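PDB 4CVU: beta-mannosidase from Trichoderma harzianum, which probably hydrolyses terminal beta-mannosidic bonds in mannose-containing oligosaccharides and glycans, as a fungal member of glycoside hydrolase family 2. Local coordinates for residues R420-G425 with L704-N709; L442-F447 with G589-E594. All coordinates share one frame; numbering follows the deposited sequence.

Interaction 1. Residues R420-G425 with L704-N709; sequences RVWSSG and LYWQLN
Arg420 and Leu704 are the nearest backbone neighbours, their CA atoms 7.4 Å apart. They lie on strands 418-421 and 702-705, which run parallel to strand 380-389 in the barrel wall. No hydrogen bond joins the two segments. Arg420 CB touches Leu704 CD1 at 3.9 Å. Trp706 drives the edge of its six-membered ring into the face of the five-membered ring of Trp422. This is an edge-to-face pair with planes at 71°. Trp706 CH2 meets Trp422 CD1 at 3.3 Å. With CG anti to the backbone N (chi1 -172°), Trp706 swings its indole across to this face. The opposite face of Trp422 carries the backbone N of Ser424. An alanine in place of Trp422 would probably leave the Trp706 edge without its aromatic partner and open a gap. The peptide bond between Trp706 and Gln707 is cis, consistent with the tryptophan cis peptide known at the end of the last barrel strand in related glycosidases. Trp706 NE1 makes a weak bond to Gln707 OE1. The Arg420 guanidinium turns away to a salt bridge with Glu446. Apolar and aromatic packing therefore joins the segments, while Arg420 NE, NH1 and NH2 all bond to residues outside them.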
loop_
_atom_site.group_PDB
_atom_site.type_symbol
_atom_site.label_atom_id
_atom_site.label_comp_id
_atom_site.label_asym_id
_atom_site.label_seq_id
_atom_site.Cartn_x
_atom_site.Cartn_y
_atom_site.Cartn_z
ATOM N N ARG A 420 9.997 -31.831 -6.098
ATOM C CA ARG A 420 9.776 -31.909 -7.512
ATOM C C ARG A 420 9.890 -30.536 -8.111
ATOM O O ARG A 420 9.084 -29.671 -7.782
ATOM C CB ARG A 420 8.393 -32.464 -7.833
ATOM C CG ARG A 420 7.996 -32.204 -9.269
ATOM C CD ARG A 420 6.879 -33.142 -9.668
ATOM N NE ARG A 420 6.388 -32.862 -11.015
ATOM C CZ ARG A 420 5.162 -32.458 -11.342
ATOM N NH1 ARG A 420 4.223 -32.227 -10.435
ATOM N NH2 ARG A 420 4.869 -32.278 -12.614
ATOM N N VAL A 421 10.872 -30.350 -8.985
ATOM C CA VAL A 421 11.084 -29.095 -9.673
ATOM C C VAL A 421 10.141 -29.072 -10.887
ATOM O O VAL A 421 10.453 -29.564 -11.965
ATOM C CB VAL A 421 12.555 -28.873 -10.079
ATOM C CG1 VAL A 421 12.755 -27.467 -10.626
ATOM C CG2 VAL A 421 13.462 -29.084 -8.907
ATOM N N TRP A 422 8.984 -28.462 -10.654
ATOM C CA TRP A 422 7.838 -28.461 -11.523
ATOM C C TRP A 422 8.089 -27.793 -12.872
ATOM O O TRP A 422 8.728 -26.754 -12.935
ATOM C CB TRP A 422 6.700 -27.724 -10.779
ATOM C CG TRP A 422 5.466 -27.494 -11.618
ATOM C CD1 TRP A 422 4.455 -28.397 -11.832
ATOM C CD2 TRP A 422 5.122 -26.321 -12.345
ATOM N NE1 TRP A 422 3.484 -27.833 -12.629
ATOM C CE2 TRP A 422 3.879 -26.565 -12.970
ATOM C CE3 TRP A 422 5.754 -25.084 -12.557
ATOM C CZ2 TRP A 422 3.252 -25.618 -13.793
ATOM C CZ3 TRP A 422 5.131 -24.142 -13.353
ATOM C CH2 TRP A 422 3.897 -24.414 -13.972
ATOM N N SER A 423 7.573 -28.382 -13.948
ATOM C CA SER A 423 7.606 -27.720 -15.277
ATOM C C SER A 423 6.236 -27.099 -15.547
ATOM O O SER A 423 5.226 -27.756 -15.299
ATOM C CB SER A 423 7.997 -28.721 -16.387
ATOM O OG SER A 423 7.106 -29.858 -16.423
ATOM N N SER A 424 6.159 -25.866 -16.063
ATOM C CA SER A 424 7.269 -25.046 -16.499
ATOM C C SER A 424 7.205 -23.662 -15.928
ATOM O O SER A 424 6.276 -22.884 -16.212
ATOM C CB SER A 424 7.361 -24.945 -18.037
ATOM O OG SER A 424 8.250 -23.884 -18.470
ATOM N N GLY A 425 8.070 -23.544 -14.930
ATOM C CA GLY A 425 9.062 -22.490 -14.741
ATOM C C GLY A 425 10.281 -22.825 -15.595
ATOM O O GLY A 425 10.242 -22.675 -16.835
ATOM N N LEU A 704 4.483 -35.912 -2.265
ATOM C CA LEU A 704 4.921 -34.538 -2.627
ATOM C C LEU A 704 3.707 -33.647 -2.747
ATOM O O LEU A 704 3.009 -33.641 -3.767
ATOM C CB LEU A 704 5.710 -34.533 -3.946
ATOM C CG LEU A 704 6.878 -35.507 -4.089
ATOM C CD1 LEU A 704 7.489 -35.472 -5.486
ATOM C CD2 LEU A 704 7.950 -35.274 -3.052
ATOM N N TYR A 705 3.416 -32.893 -1.710
ATOM C CA TYR A 705 2.232 -32.046 -1.761
ATOM C C TYR A 705 2.356 -30.880 -2.756
ATOM O O TYR A 705 3.461 -30.398 -3.092
ATOM C CB TYR A 705 1.807 -31.610 -0.356
ATOM C CG TYR A 705 2.675 -30.564 0.377
ATOM C CD1 TYR A 705 2.664 -29.234 -0.002
ATOM C CD2 TYR A 705 3.446 -30.920 1.486
ATOM C CE1 TYR A 705 3.413 -28.278 0.708
ATOM C CE2 TYR A 705 4.187 -29.979 2.191
ATOM C CZ TYR A 705 4.169 -28.663 1.800
ATOM O OH TYR A 705 4.907 -27.708 2.493
ATOM N N TRP A 706 1.196 -30.452 -3.242
ATOM C CA TRP A 706 1.088 -29.279 -4.112
ATOM C C TRP A 706 0.627 -28.110 -3.241
ATOM O O TRP A 706 -0.498 -28.143 -2.738
ATOM C CB TRP A 706 0.093 -29.530 -5.284
ATOM C CG TRP A 706 0.196 -28.368 -6.196
ATOM C CD1 TRP A 706 -0.468 -27.205 -6.087
ATOM C CD2 TRP A 706 1.164 -28.178 -7.239
ATOM N NE1 TRP A 706 -0.029 -26.306 -7.003
ATOM C CE2 TRP A 706 0.978 -26.881 -7.737
ATOM C CE3 TRP A 706 2.130 -28.994 -7.821
ATOM C CZ2 TRP A 706 1.715 -26.378 -8.766
ATOM C CZ3 TRP A 706 2.891 -28.489 -8.851
ATOM C CH2 TRP A 706 2.682 -27.180 -9.316
ATOM N N GLN A 707 1.419 -27.052 -3.016
ATOM C CA GLN A 707 2.714 -26.771 -3.591
ATOM C C GLN A 707 3.546 -26.195 -2.452
ATOM O O GLN A 707 2.994 -25.786 -1.421
ATOM C CB GLN A 707 2.611 -25.724 -4.713
ATOM C CG GLN A 707 1.996 -24.405 -4.280
ATOM C CD GLN A 707 1.495 -23.533 -5.416
ATOM O OE1 GLN A 707 0.464 -23.815 -6.011
ATOM N NE2 GLN A 707 2.209 -22.441 -5.700
ATOM N N LEU A 708 4.865 -26.217 -2.597
ATOM C CA LEU A 708 5.702 -25.784 -1.506
ATOM C C LEU A 708 5.471 -24.317 -1.296
ATOM O O LEU A 708 5.233 -23.873 -0.170
ATOM C CB LEU A 708 7.192 -26.042 -1.805
ATOM C CG LEU A 708 8.212 -25.317 -0.875
ATOM C CD1 LEU A 708 8.224 -25.930 0.495
ATOM C CD2 LEU A 708 9.588 -25.433 -1.436
ATOM N N ASN A 709 5.568 -23.555 -2.391
ATOM C CA ASN A 709 5.886 -22.131 -2.276
ATOM C C ASN A 709 5.083 -21.219 -3.207
ATOM O O ASN A 709 4.461 -21.710 -4.163
ATOM C CB ASN A 709 7.386 -21.931 -2.494
ATOM C CG ASN A 709 7.816 -22.267 -3.910
ATOM O OD1 ASN A 709 7.514 -23.348 -4.415
ATOM N ND2 ASN A 709 8.525 -21.346 -4.563
#

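Interaction 2. Residues L442-F447 with G589-E594; sequences LLWSEF and GRFANE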
loop_
_atom_site.group_PDB
_atom_site.type_symbol
_atom_site.label_atom_id
_atom_site.label_comp_id
_atom_site.label_asym_id
_atom_site.label_seq_id
_atom_site.Cartn_x
_atom_site.Cartn_y
_atom_site.Cartn_z
ATOM N N LEU A 442 16.811 -34.378 -2.646
ATOM C CA LEU A 442 16.704 -34.892 -4.013
ATOM C C LEU A 442 15.849 -33.977 -4.848
ATOM O O LEU A 442 14.795 -33.523 -4.358
ATOM C CB LEU A 442 16.072 -36.315 -4.011
ATOM C CG LEU A 442 17.006 -37.400 -3.462
ATOM C CD1 LEU A 442 16.280 -38.749 -3.329
ATOM C CD2 LEU A 442 18.210 -37.556 -4.373
ATOM N N LEU A 443 16.286 -33.674 -6.079
ATOM C CA LEU A 443 15.551 -32.855 -7.008
ATOM C C LEU A 443 15.037 -33.650 -8.210
ATOM O O LEU A 443 15.779 -33.920 -9.155
ATOM C CB LEU A 443 16.402 -31.673 -7.517
ATOM C CG LEU A 443 16.784 -30.675 -6.467
ATOM C CD1 LEU A 443 17.516 -29.466 -7.015
ATOM C CD2 LEU A 443 15.596 -30.308 -5.615
ATOM N N TRP A 444 13.770 -33.986 -8.194
ATOM C CA TRP A 444 13.151 -34.576 -9.332
ATOM C C TRP A 444 12.950 -33.463 -10.338
ATOM O O TRP A 444 12.136 -32.642 -10.116
ATOM C CB TRP A 444 11.842 -35.194 -8.888
ATOM C CG TRP A 444 10.717 -35.312 -9.852
ATOM C CD1 TRP A 444 10.561 -34.733 -11.073
ATOM C CD2 TRP A 444 9.573 -36.127 -9.668
ATOM N NE1 TRP A 444 9.388 -35.104 -11.628
ATOM C CE2 TRP A 444 8.754 -35.963 -10.792
ATOM C CE3 TRP A 444 9.134 -36.926 -8.632
ATOM C CZ2 TRP A 444 7.532 -36.616 -10.930
ATOM C CZ3 TRP A 444 7.925 -37.589 -8.780
ATOM C CH2 TRP A 444 7.138 -37.411 -9.895
ATOM N N SER A 445 13.604 -33.525 -11.482
ATOM C CA SER A 445 13.636 -32.460 -12.426
ATOM C C SER A 445 12.889 -32.729 -13.709
ATOM O O SER A 445 12.621 -33.876 -14.035
ATOM C CB SER A 445 15.070 -32.022 -12.713
ATOM O OG SER A 445 15.715 -31.838 -11.500
ATOM N N GLU A 446 12.524 -31.651 -14.394
ATOM C CA GLU A 446 11.635 -31.770 -15.552
ATOM C C GLU A 446 12.070 -30.858 -16.685
ATOM O O GLU A 446 12.720 -29.837 -16.466
ATOM C CB GLU A 446 10.175 -31.494 -15.138
ATOM C CG GLU A 446 9.672 -32.513 -14.107
ATOM C CD GLU A 446 8.154 -32.549 -13.861
ATOM O OE1 GLU A 446 7.386 -31.678 -14.290
ATOM O OE2 GLU A 446 7.725 -33.491 -13.184
ATOM N N PHE A 447 11.722 -31.251 -17.906
ATOM C CA PHE A 447 11.917 -30.409 -19.077
ATOM C C PHE A 447 10.764 -29.399 -19.211
ATOM O O PHE A 447 9.633 -29.693 -18.813
ATOM C CB PHE A 447 12.019 -31.265 -20.349
ATOM C CG PHE A 447 13.154 -32.280 -20.345
ATOM C CD1 PHE A 447 14.322 -32.075 -19.634
ATOM C CD2 PHE A 447 13.044 -33.436 -21.112
ATOM C CE1 PHE A 447 15.341 -33.000 -19.665
ATOM C CE2 PHE A 447 14.069 -34.371 -21.151
ATOM C CZ PHE A 447 15.222 -34.154 -20.415
ATOM N N GLY A 589 -2.561 -45.306 -4.972
ATOM C CA GLY A 589 -1.455 -45.390 -5.927
ATOM C C GLY A 589 -0.099 -45.746 -5.341
ATOM O O GLY A 589 0.013 -46.057 -4.158
ATOM N N ARG A 590 0.933 -45.697 -6.164
ATOM C CA ARG A 590 2.290 -46.077 -5.762
ATOM C C ARG A 590 3.095 -44.868 -5.191
ATOM O O ARG A 590 4.160 -45.023 -4.565
ATOM C CB ARG A 590 3.047 -46.602 -6.986
ATOM C CG ARG A 590 2.395 -47.734 -7.776
ATOM C CD ARG A 590 2.412 -49.085 -7.062
ATOM N NE ARG A 590 1.906 -50.103 -7.987
ATOM C CZ ARG A 590 1.517 -51.335 -7.667
ATOM N NH1 ARG A 590 1.568 -51.774 -6.407
ATOM N NH2 ARG A 590 1.068 -52.139 -8.631
ATOM N N PHE A 591 2.575 -43.672 -5.409
ATOM C CA PHE A 591 3.339 -42.435 -5.095
ATOM C C PHE A 591 2.395 -41.297 -5.366
ATOM O O PHE A 591 1.685 -41.316 -6.376
ATOM C CB PHE A 591 4.545 -42.338 -6.056
ATOM C CG PHE A 591 5.574 -41.272 -5.693
ATOM C CD1 PHE A 591 5.320 -39.937 -5.903
ATOM C CD2 PHE A 591 6.834 -41.643 -5.208
ATOM C CE1 PHE A 591 6.276 -38.973 -5.590
ATOM C CE2 PHE A 591 7.792 -40.687 -4.894
ATOM C CZ PHE A 591 7.505 -39.352 -5.096
ATOM N N ALA A 592 2.401 -40.273 -4.508
ATOM C CA ALA A 592 1.491 -39.167 -4.669
ATOM C C ALA A 592 2.365 -37.964 -4.976
ATOM O O ALA A 592 3.068 -37.502 -4.099
ATOM C CB ALA A 592 0.714 -38.953 -3.382
ATOM N N ASN A 593 2.381 -37.530 -6.233
ATOM C CA ASN A 593 3.289 -36.474 -6.672
ATOM C C ASN A 593 2.699 -35.072 -6.646
ATOM O O ASN A 593 3.443 -34.082 -6.793
ATOM C CB ASN A 593 3.847 -36.803 -8.064
ATOM C CG ASN A 593 2.898 -36.473 -9.188
ATOM O OD1 ASN A 593 1.717 -36.712 -9.097
ATOM N ND2 ASN A 593 3.438 -35.958 -10.294
ATOM N N GLU A 594 1.371 -35.019 -6.479
ATOM C CA GLU A 594 0.554 -33.780 -6.467
ATOM C C GLU A 594 -0.735 -33.947 -5.694
ATOM O O GLU A 594 -1.531 -34.866 -5.964
ATOM C CB GLU A 594 0.102 -33.381 -7.880
ATOM C CG GLU A 594 1.150 -32.912 -8.828
ATOM C CD GLU A 594 0.602 -32.185 -10.056
ATOM O OE1 GLU A 594 -0.440 -31.516 -9.949
ATOM O OE2 GLU A 594 1.272 -32.189 -11.144
#
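Trp444 CZ3 and Phe591 CE1 meet at 3.8 Å, and this is one half of the close packing. The atom of Phe591 comes in at the edge of the indole, near its plane. The two rings meet obliquely, planes at 52°. The other half is Asn593. Its CB lies 3.8 Å from Trp444 CH2, and Asn593 ND2 lies 4.0 Å from Trp444 CH2. The amide plane of Asn593 is turned only 20° from the indole plane. Trp444 reaches both partners because CG is roughly anti to the backbone N (chi1 152°), which carries the six-membered ring toward segment 589-594. Trp373 meets the ring of Phe591 as well, and Cys483 and Met485 of strand 481-485 touch Trp444. Strand 442-446 is part of the (beta/alpha)8 barrel, between parallel strands 418-421 and 481-485. Strand 592-595 pairs with strand 570-572, and the indole bridges toward it through the barrel interior. The contact is looser around the two glutamates, a side that is polar but buried, not open to solvent. Glu446 OE2 stays 5.7 Å from Asn593 ND2, and Glu594 does not touch segment 442-447. Trp444 NE1 bonds to Glu446 OE2 at 2.8 Å, using the anti lone pair of that oxygen, with the oxygen tilted from the ring plane. Glu446 OE2 and Glu594 OE2 are 6.9 Å apart, and Arg420 pairs with both carboxylates.

Arg420 belongs to interaction 1 but bonds to both segments of interaction 2. The centres of the two contacts are about 9 Å apart. Arg420 NE forms a salt bridge with Glu446 OE2 at 2.6 Å, and its NH1 forms another with Glu594 OE2. Nearer its backbone, Arg420 CD packs on Trp444 CE2 at 3.6 Å. Leu704 N probably bonds to Ala592 O at 2.8 Å, linking the second segments directly. Strands 418-421 and 442-446 are neighbours in one sheet. The polar cluster is consistent with the active-site position at the C-terminal ends of the barrel strands in this family. A cadmium and a sodium ion each lie about 8 Å from the Asn593 side chain.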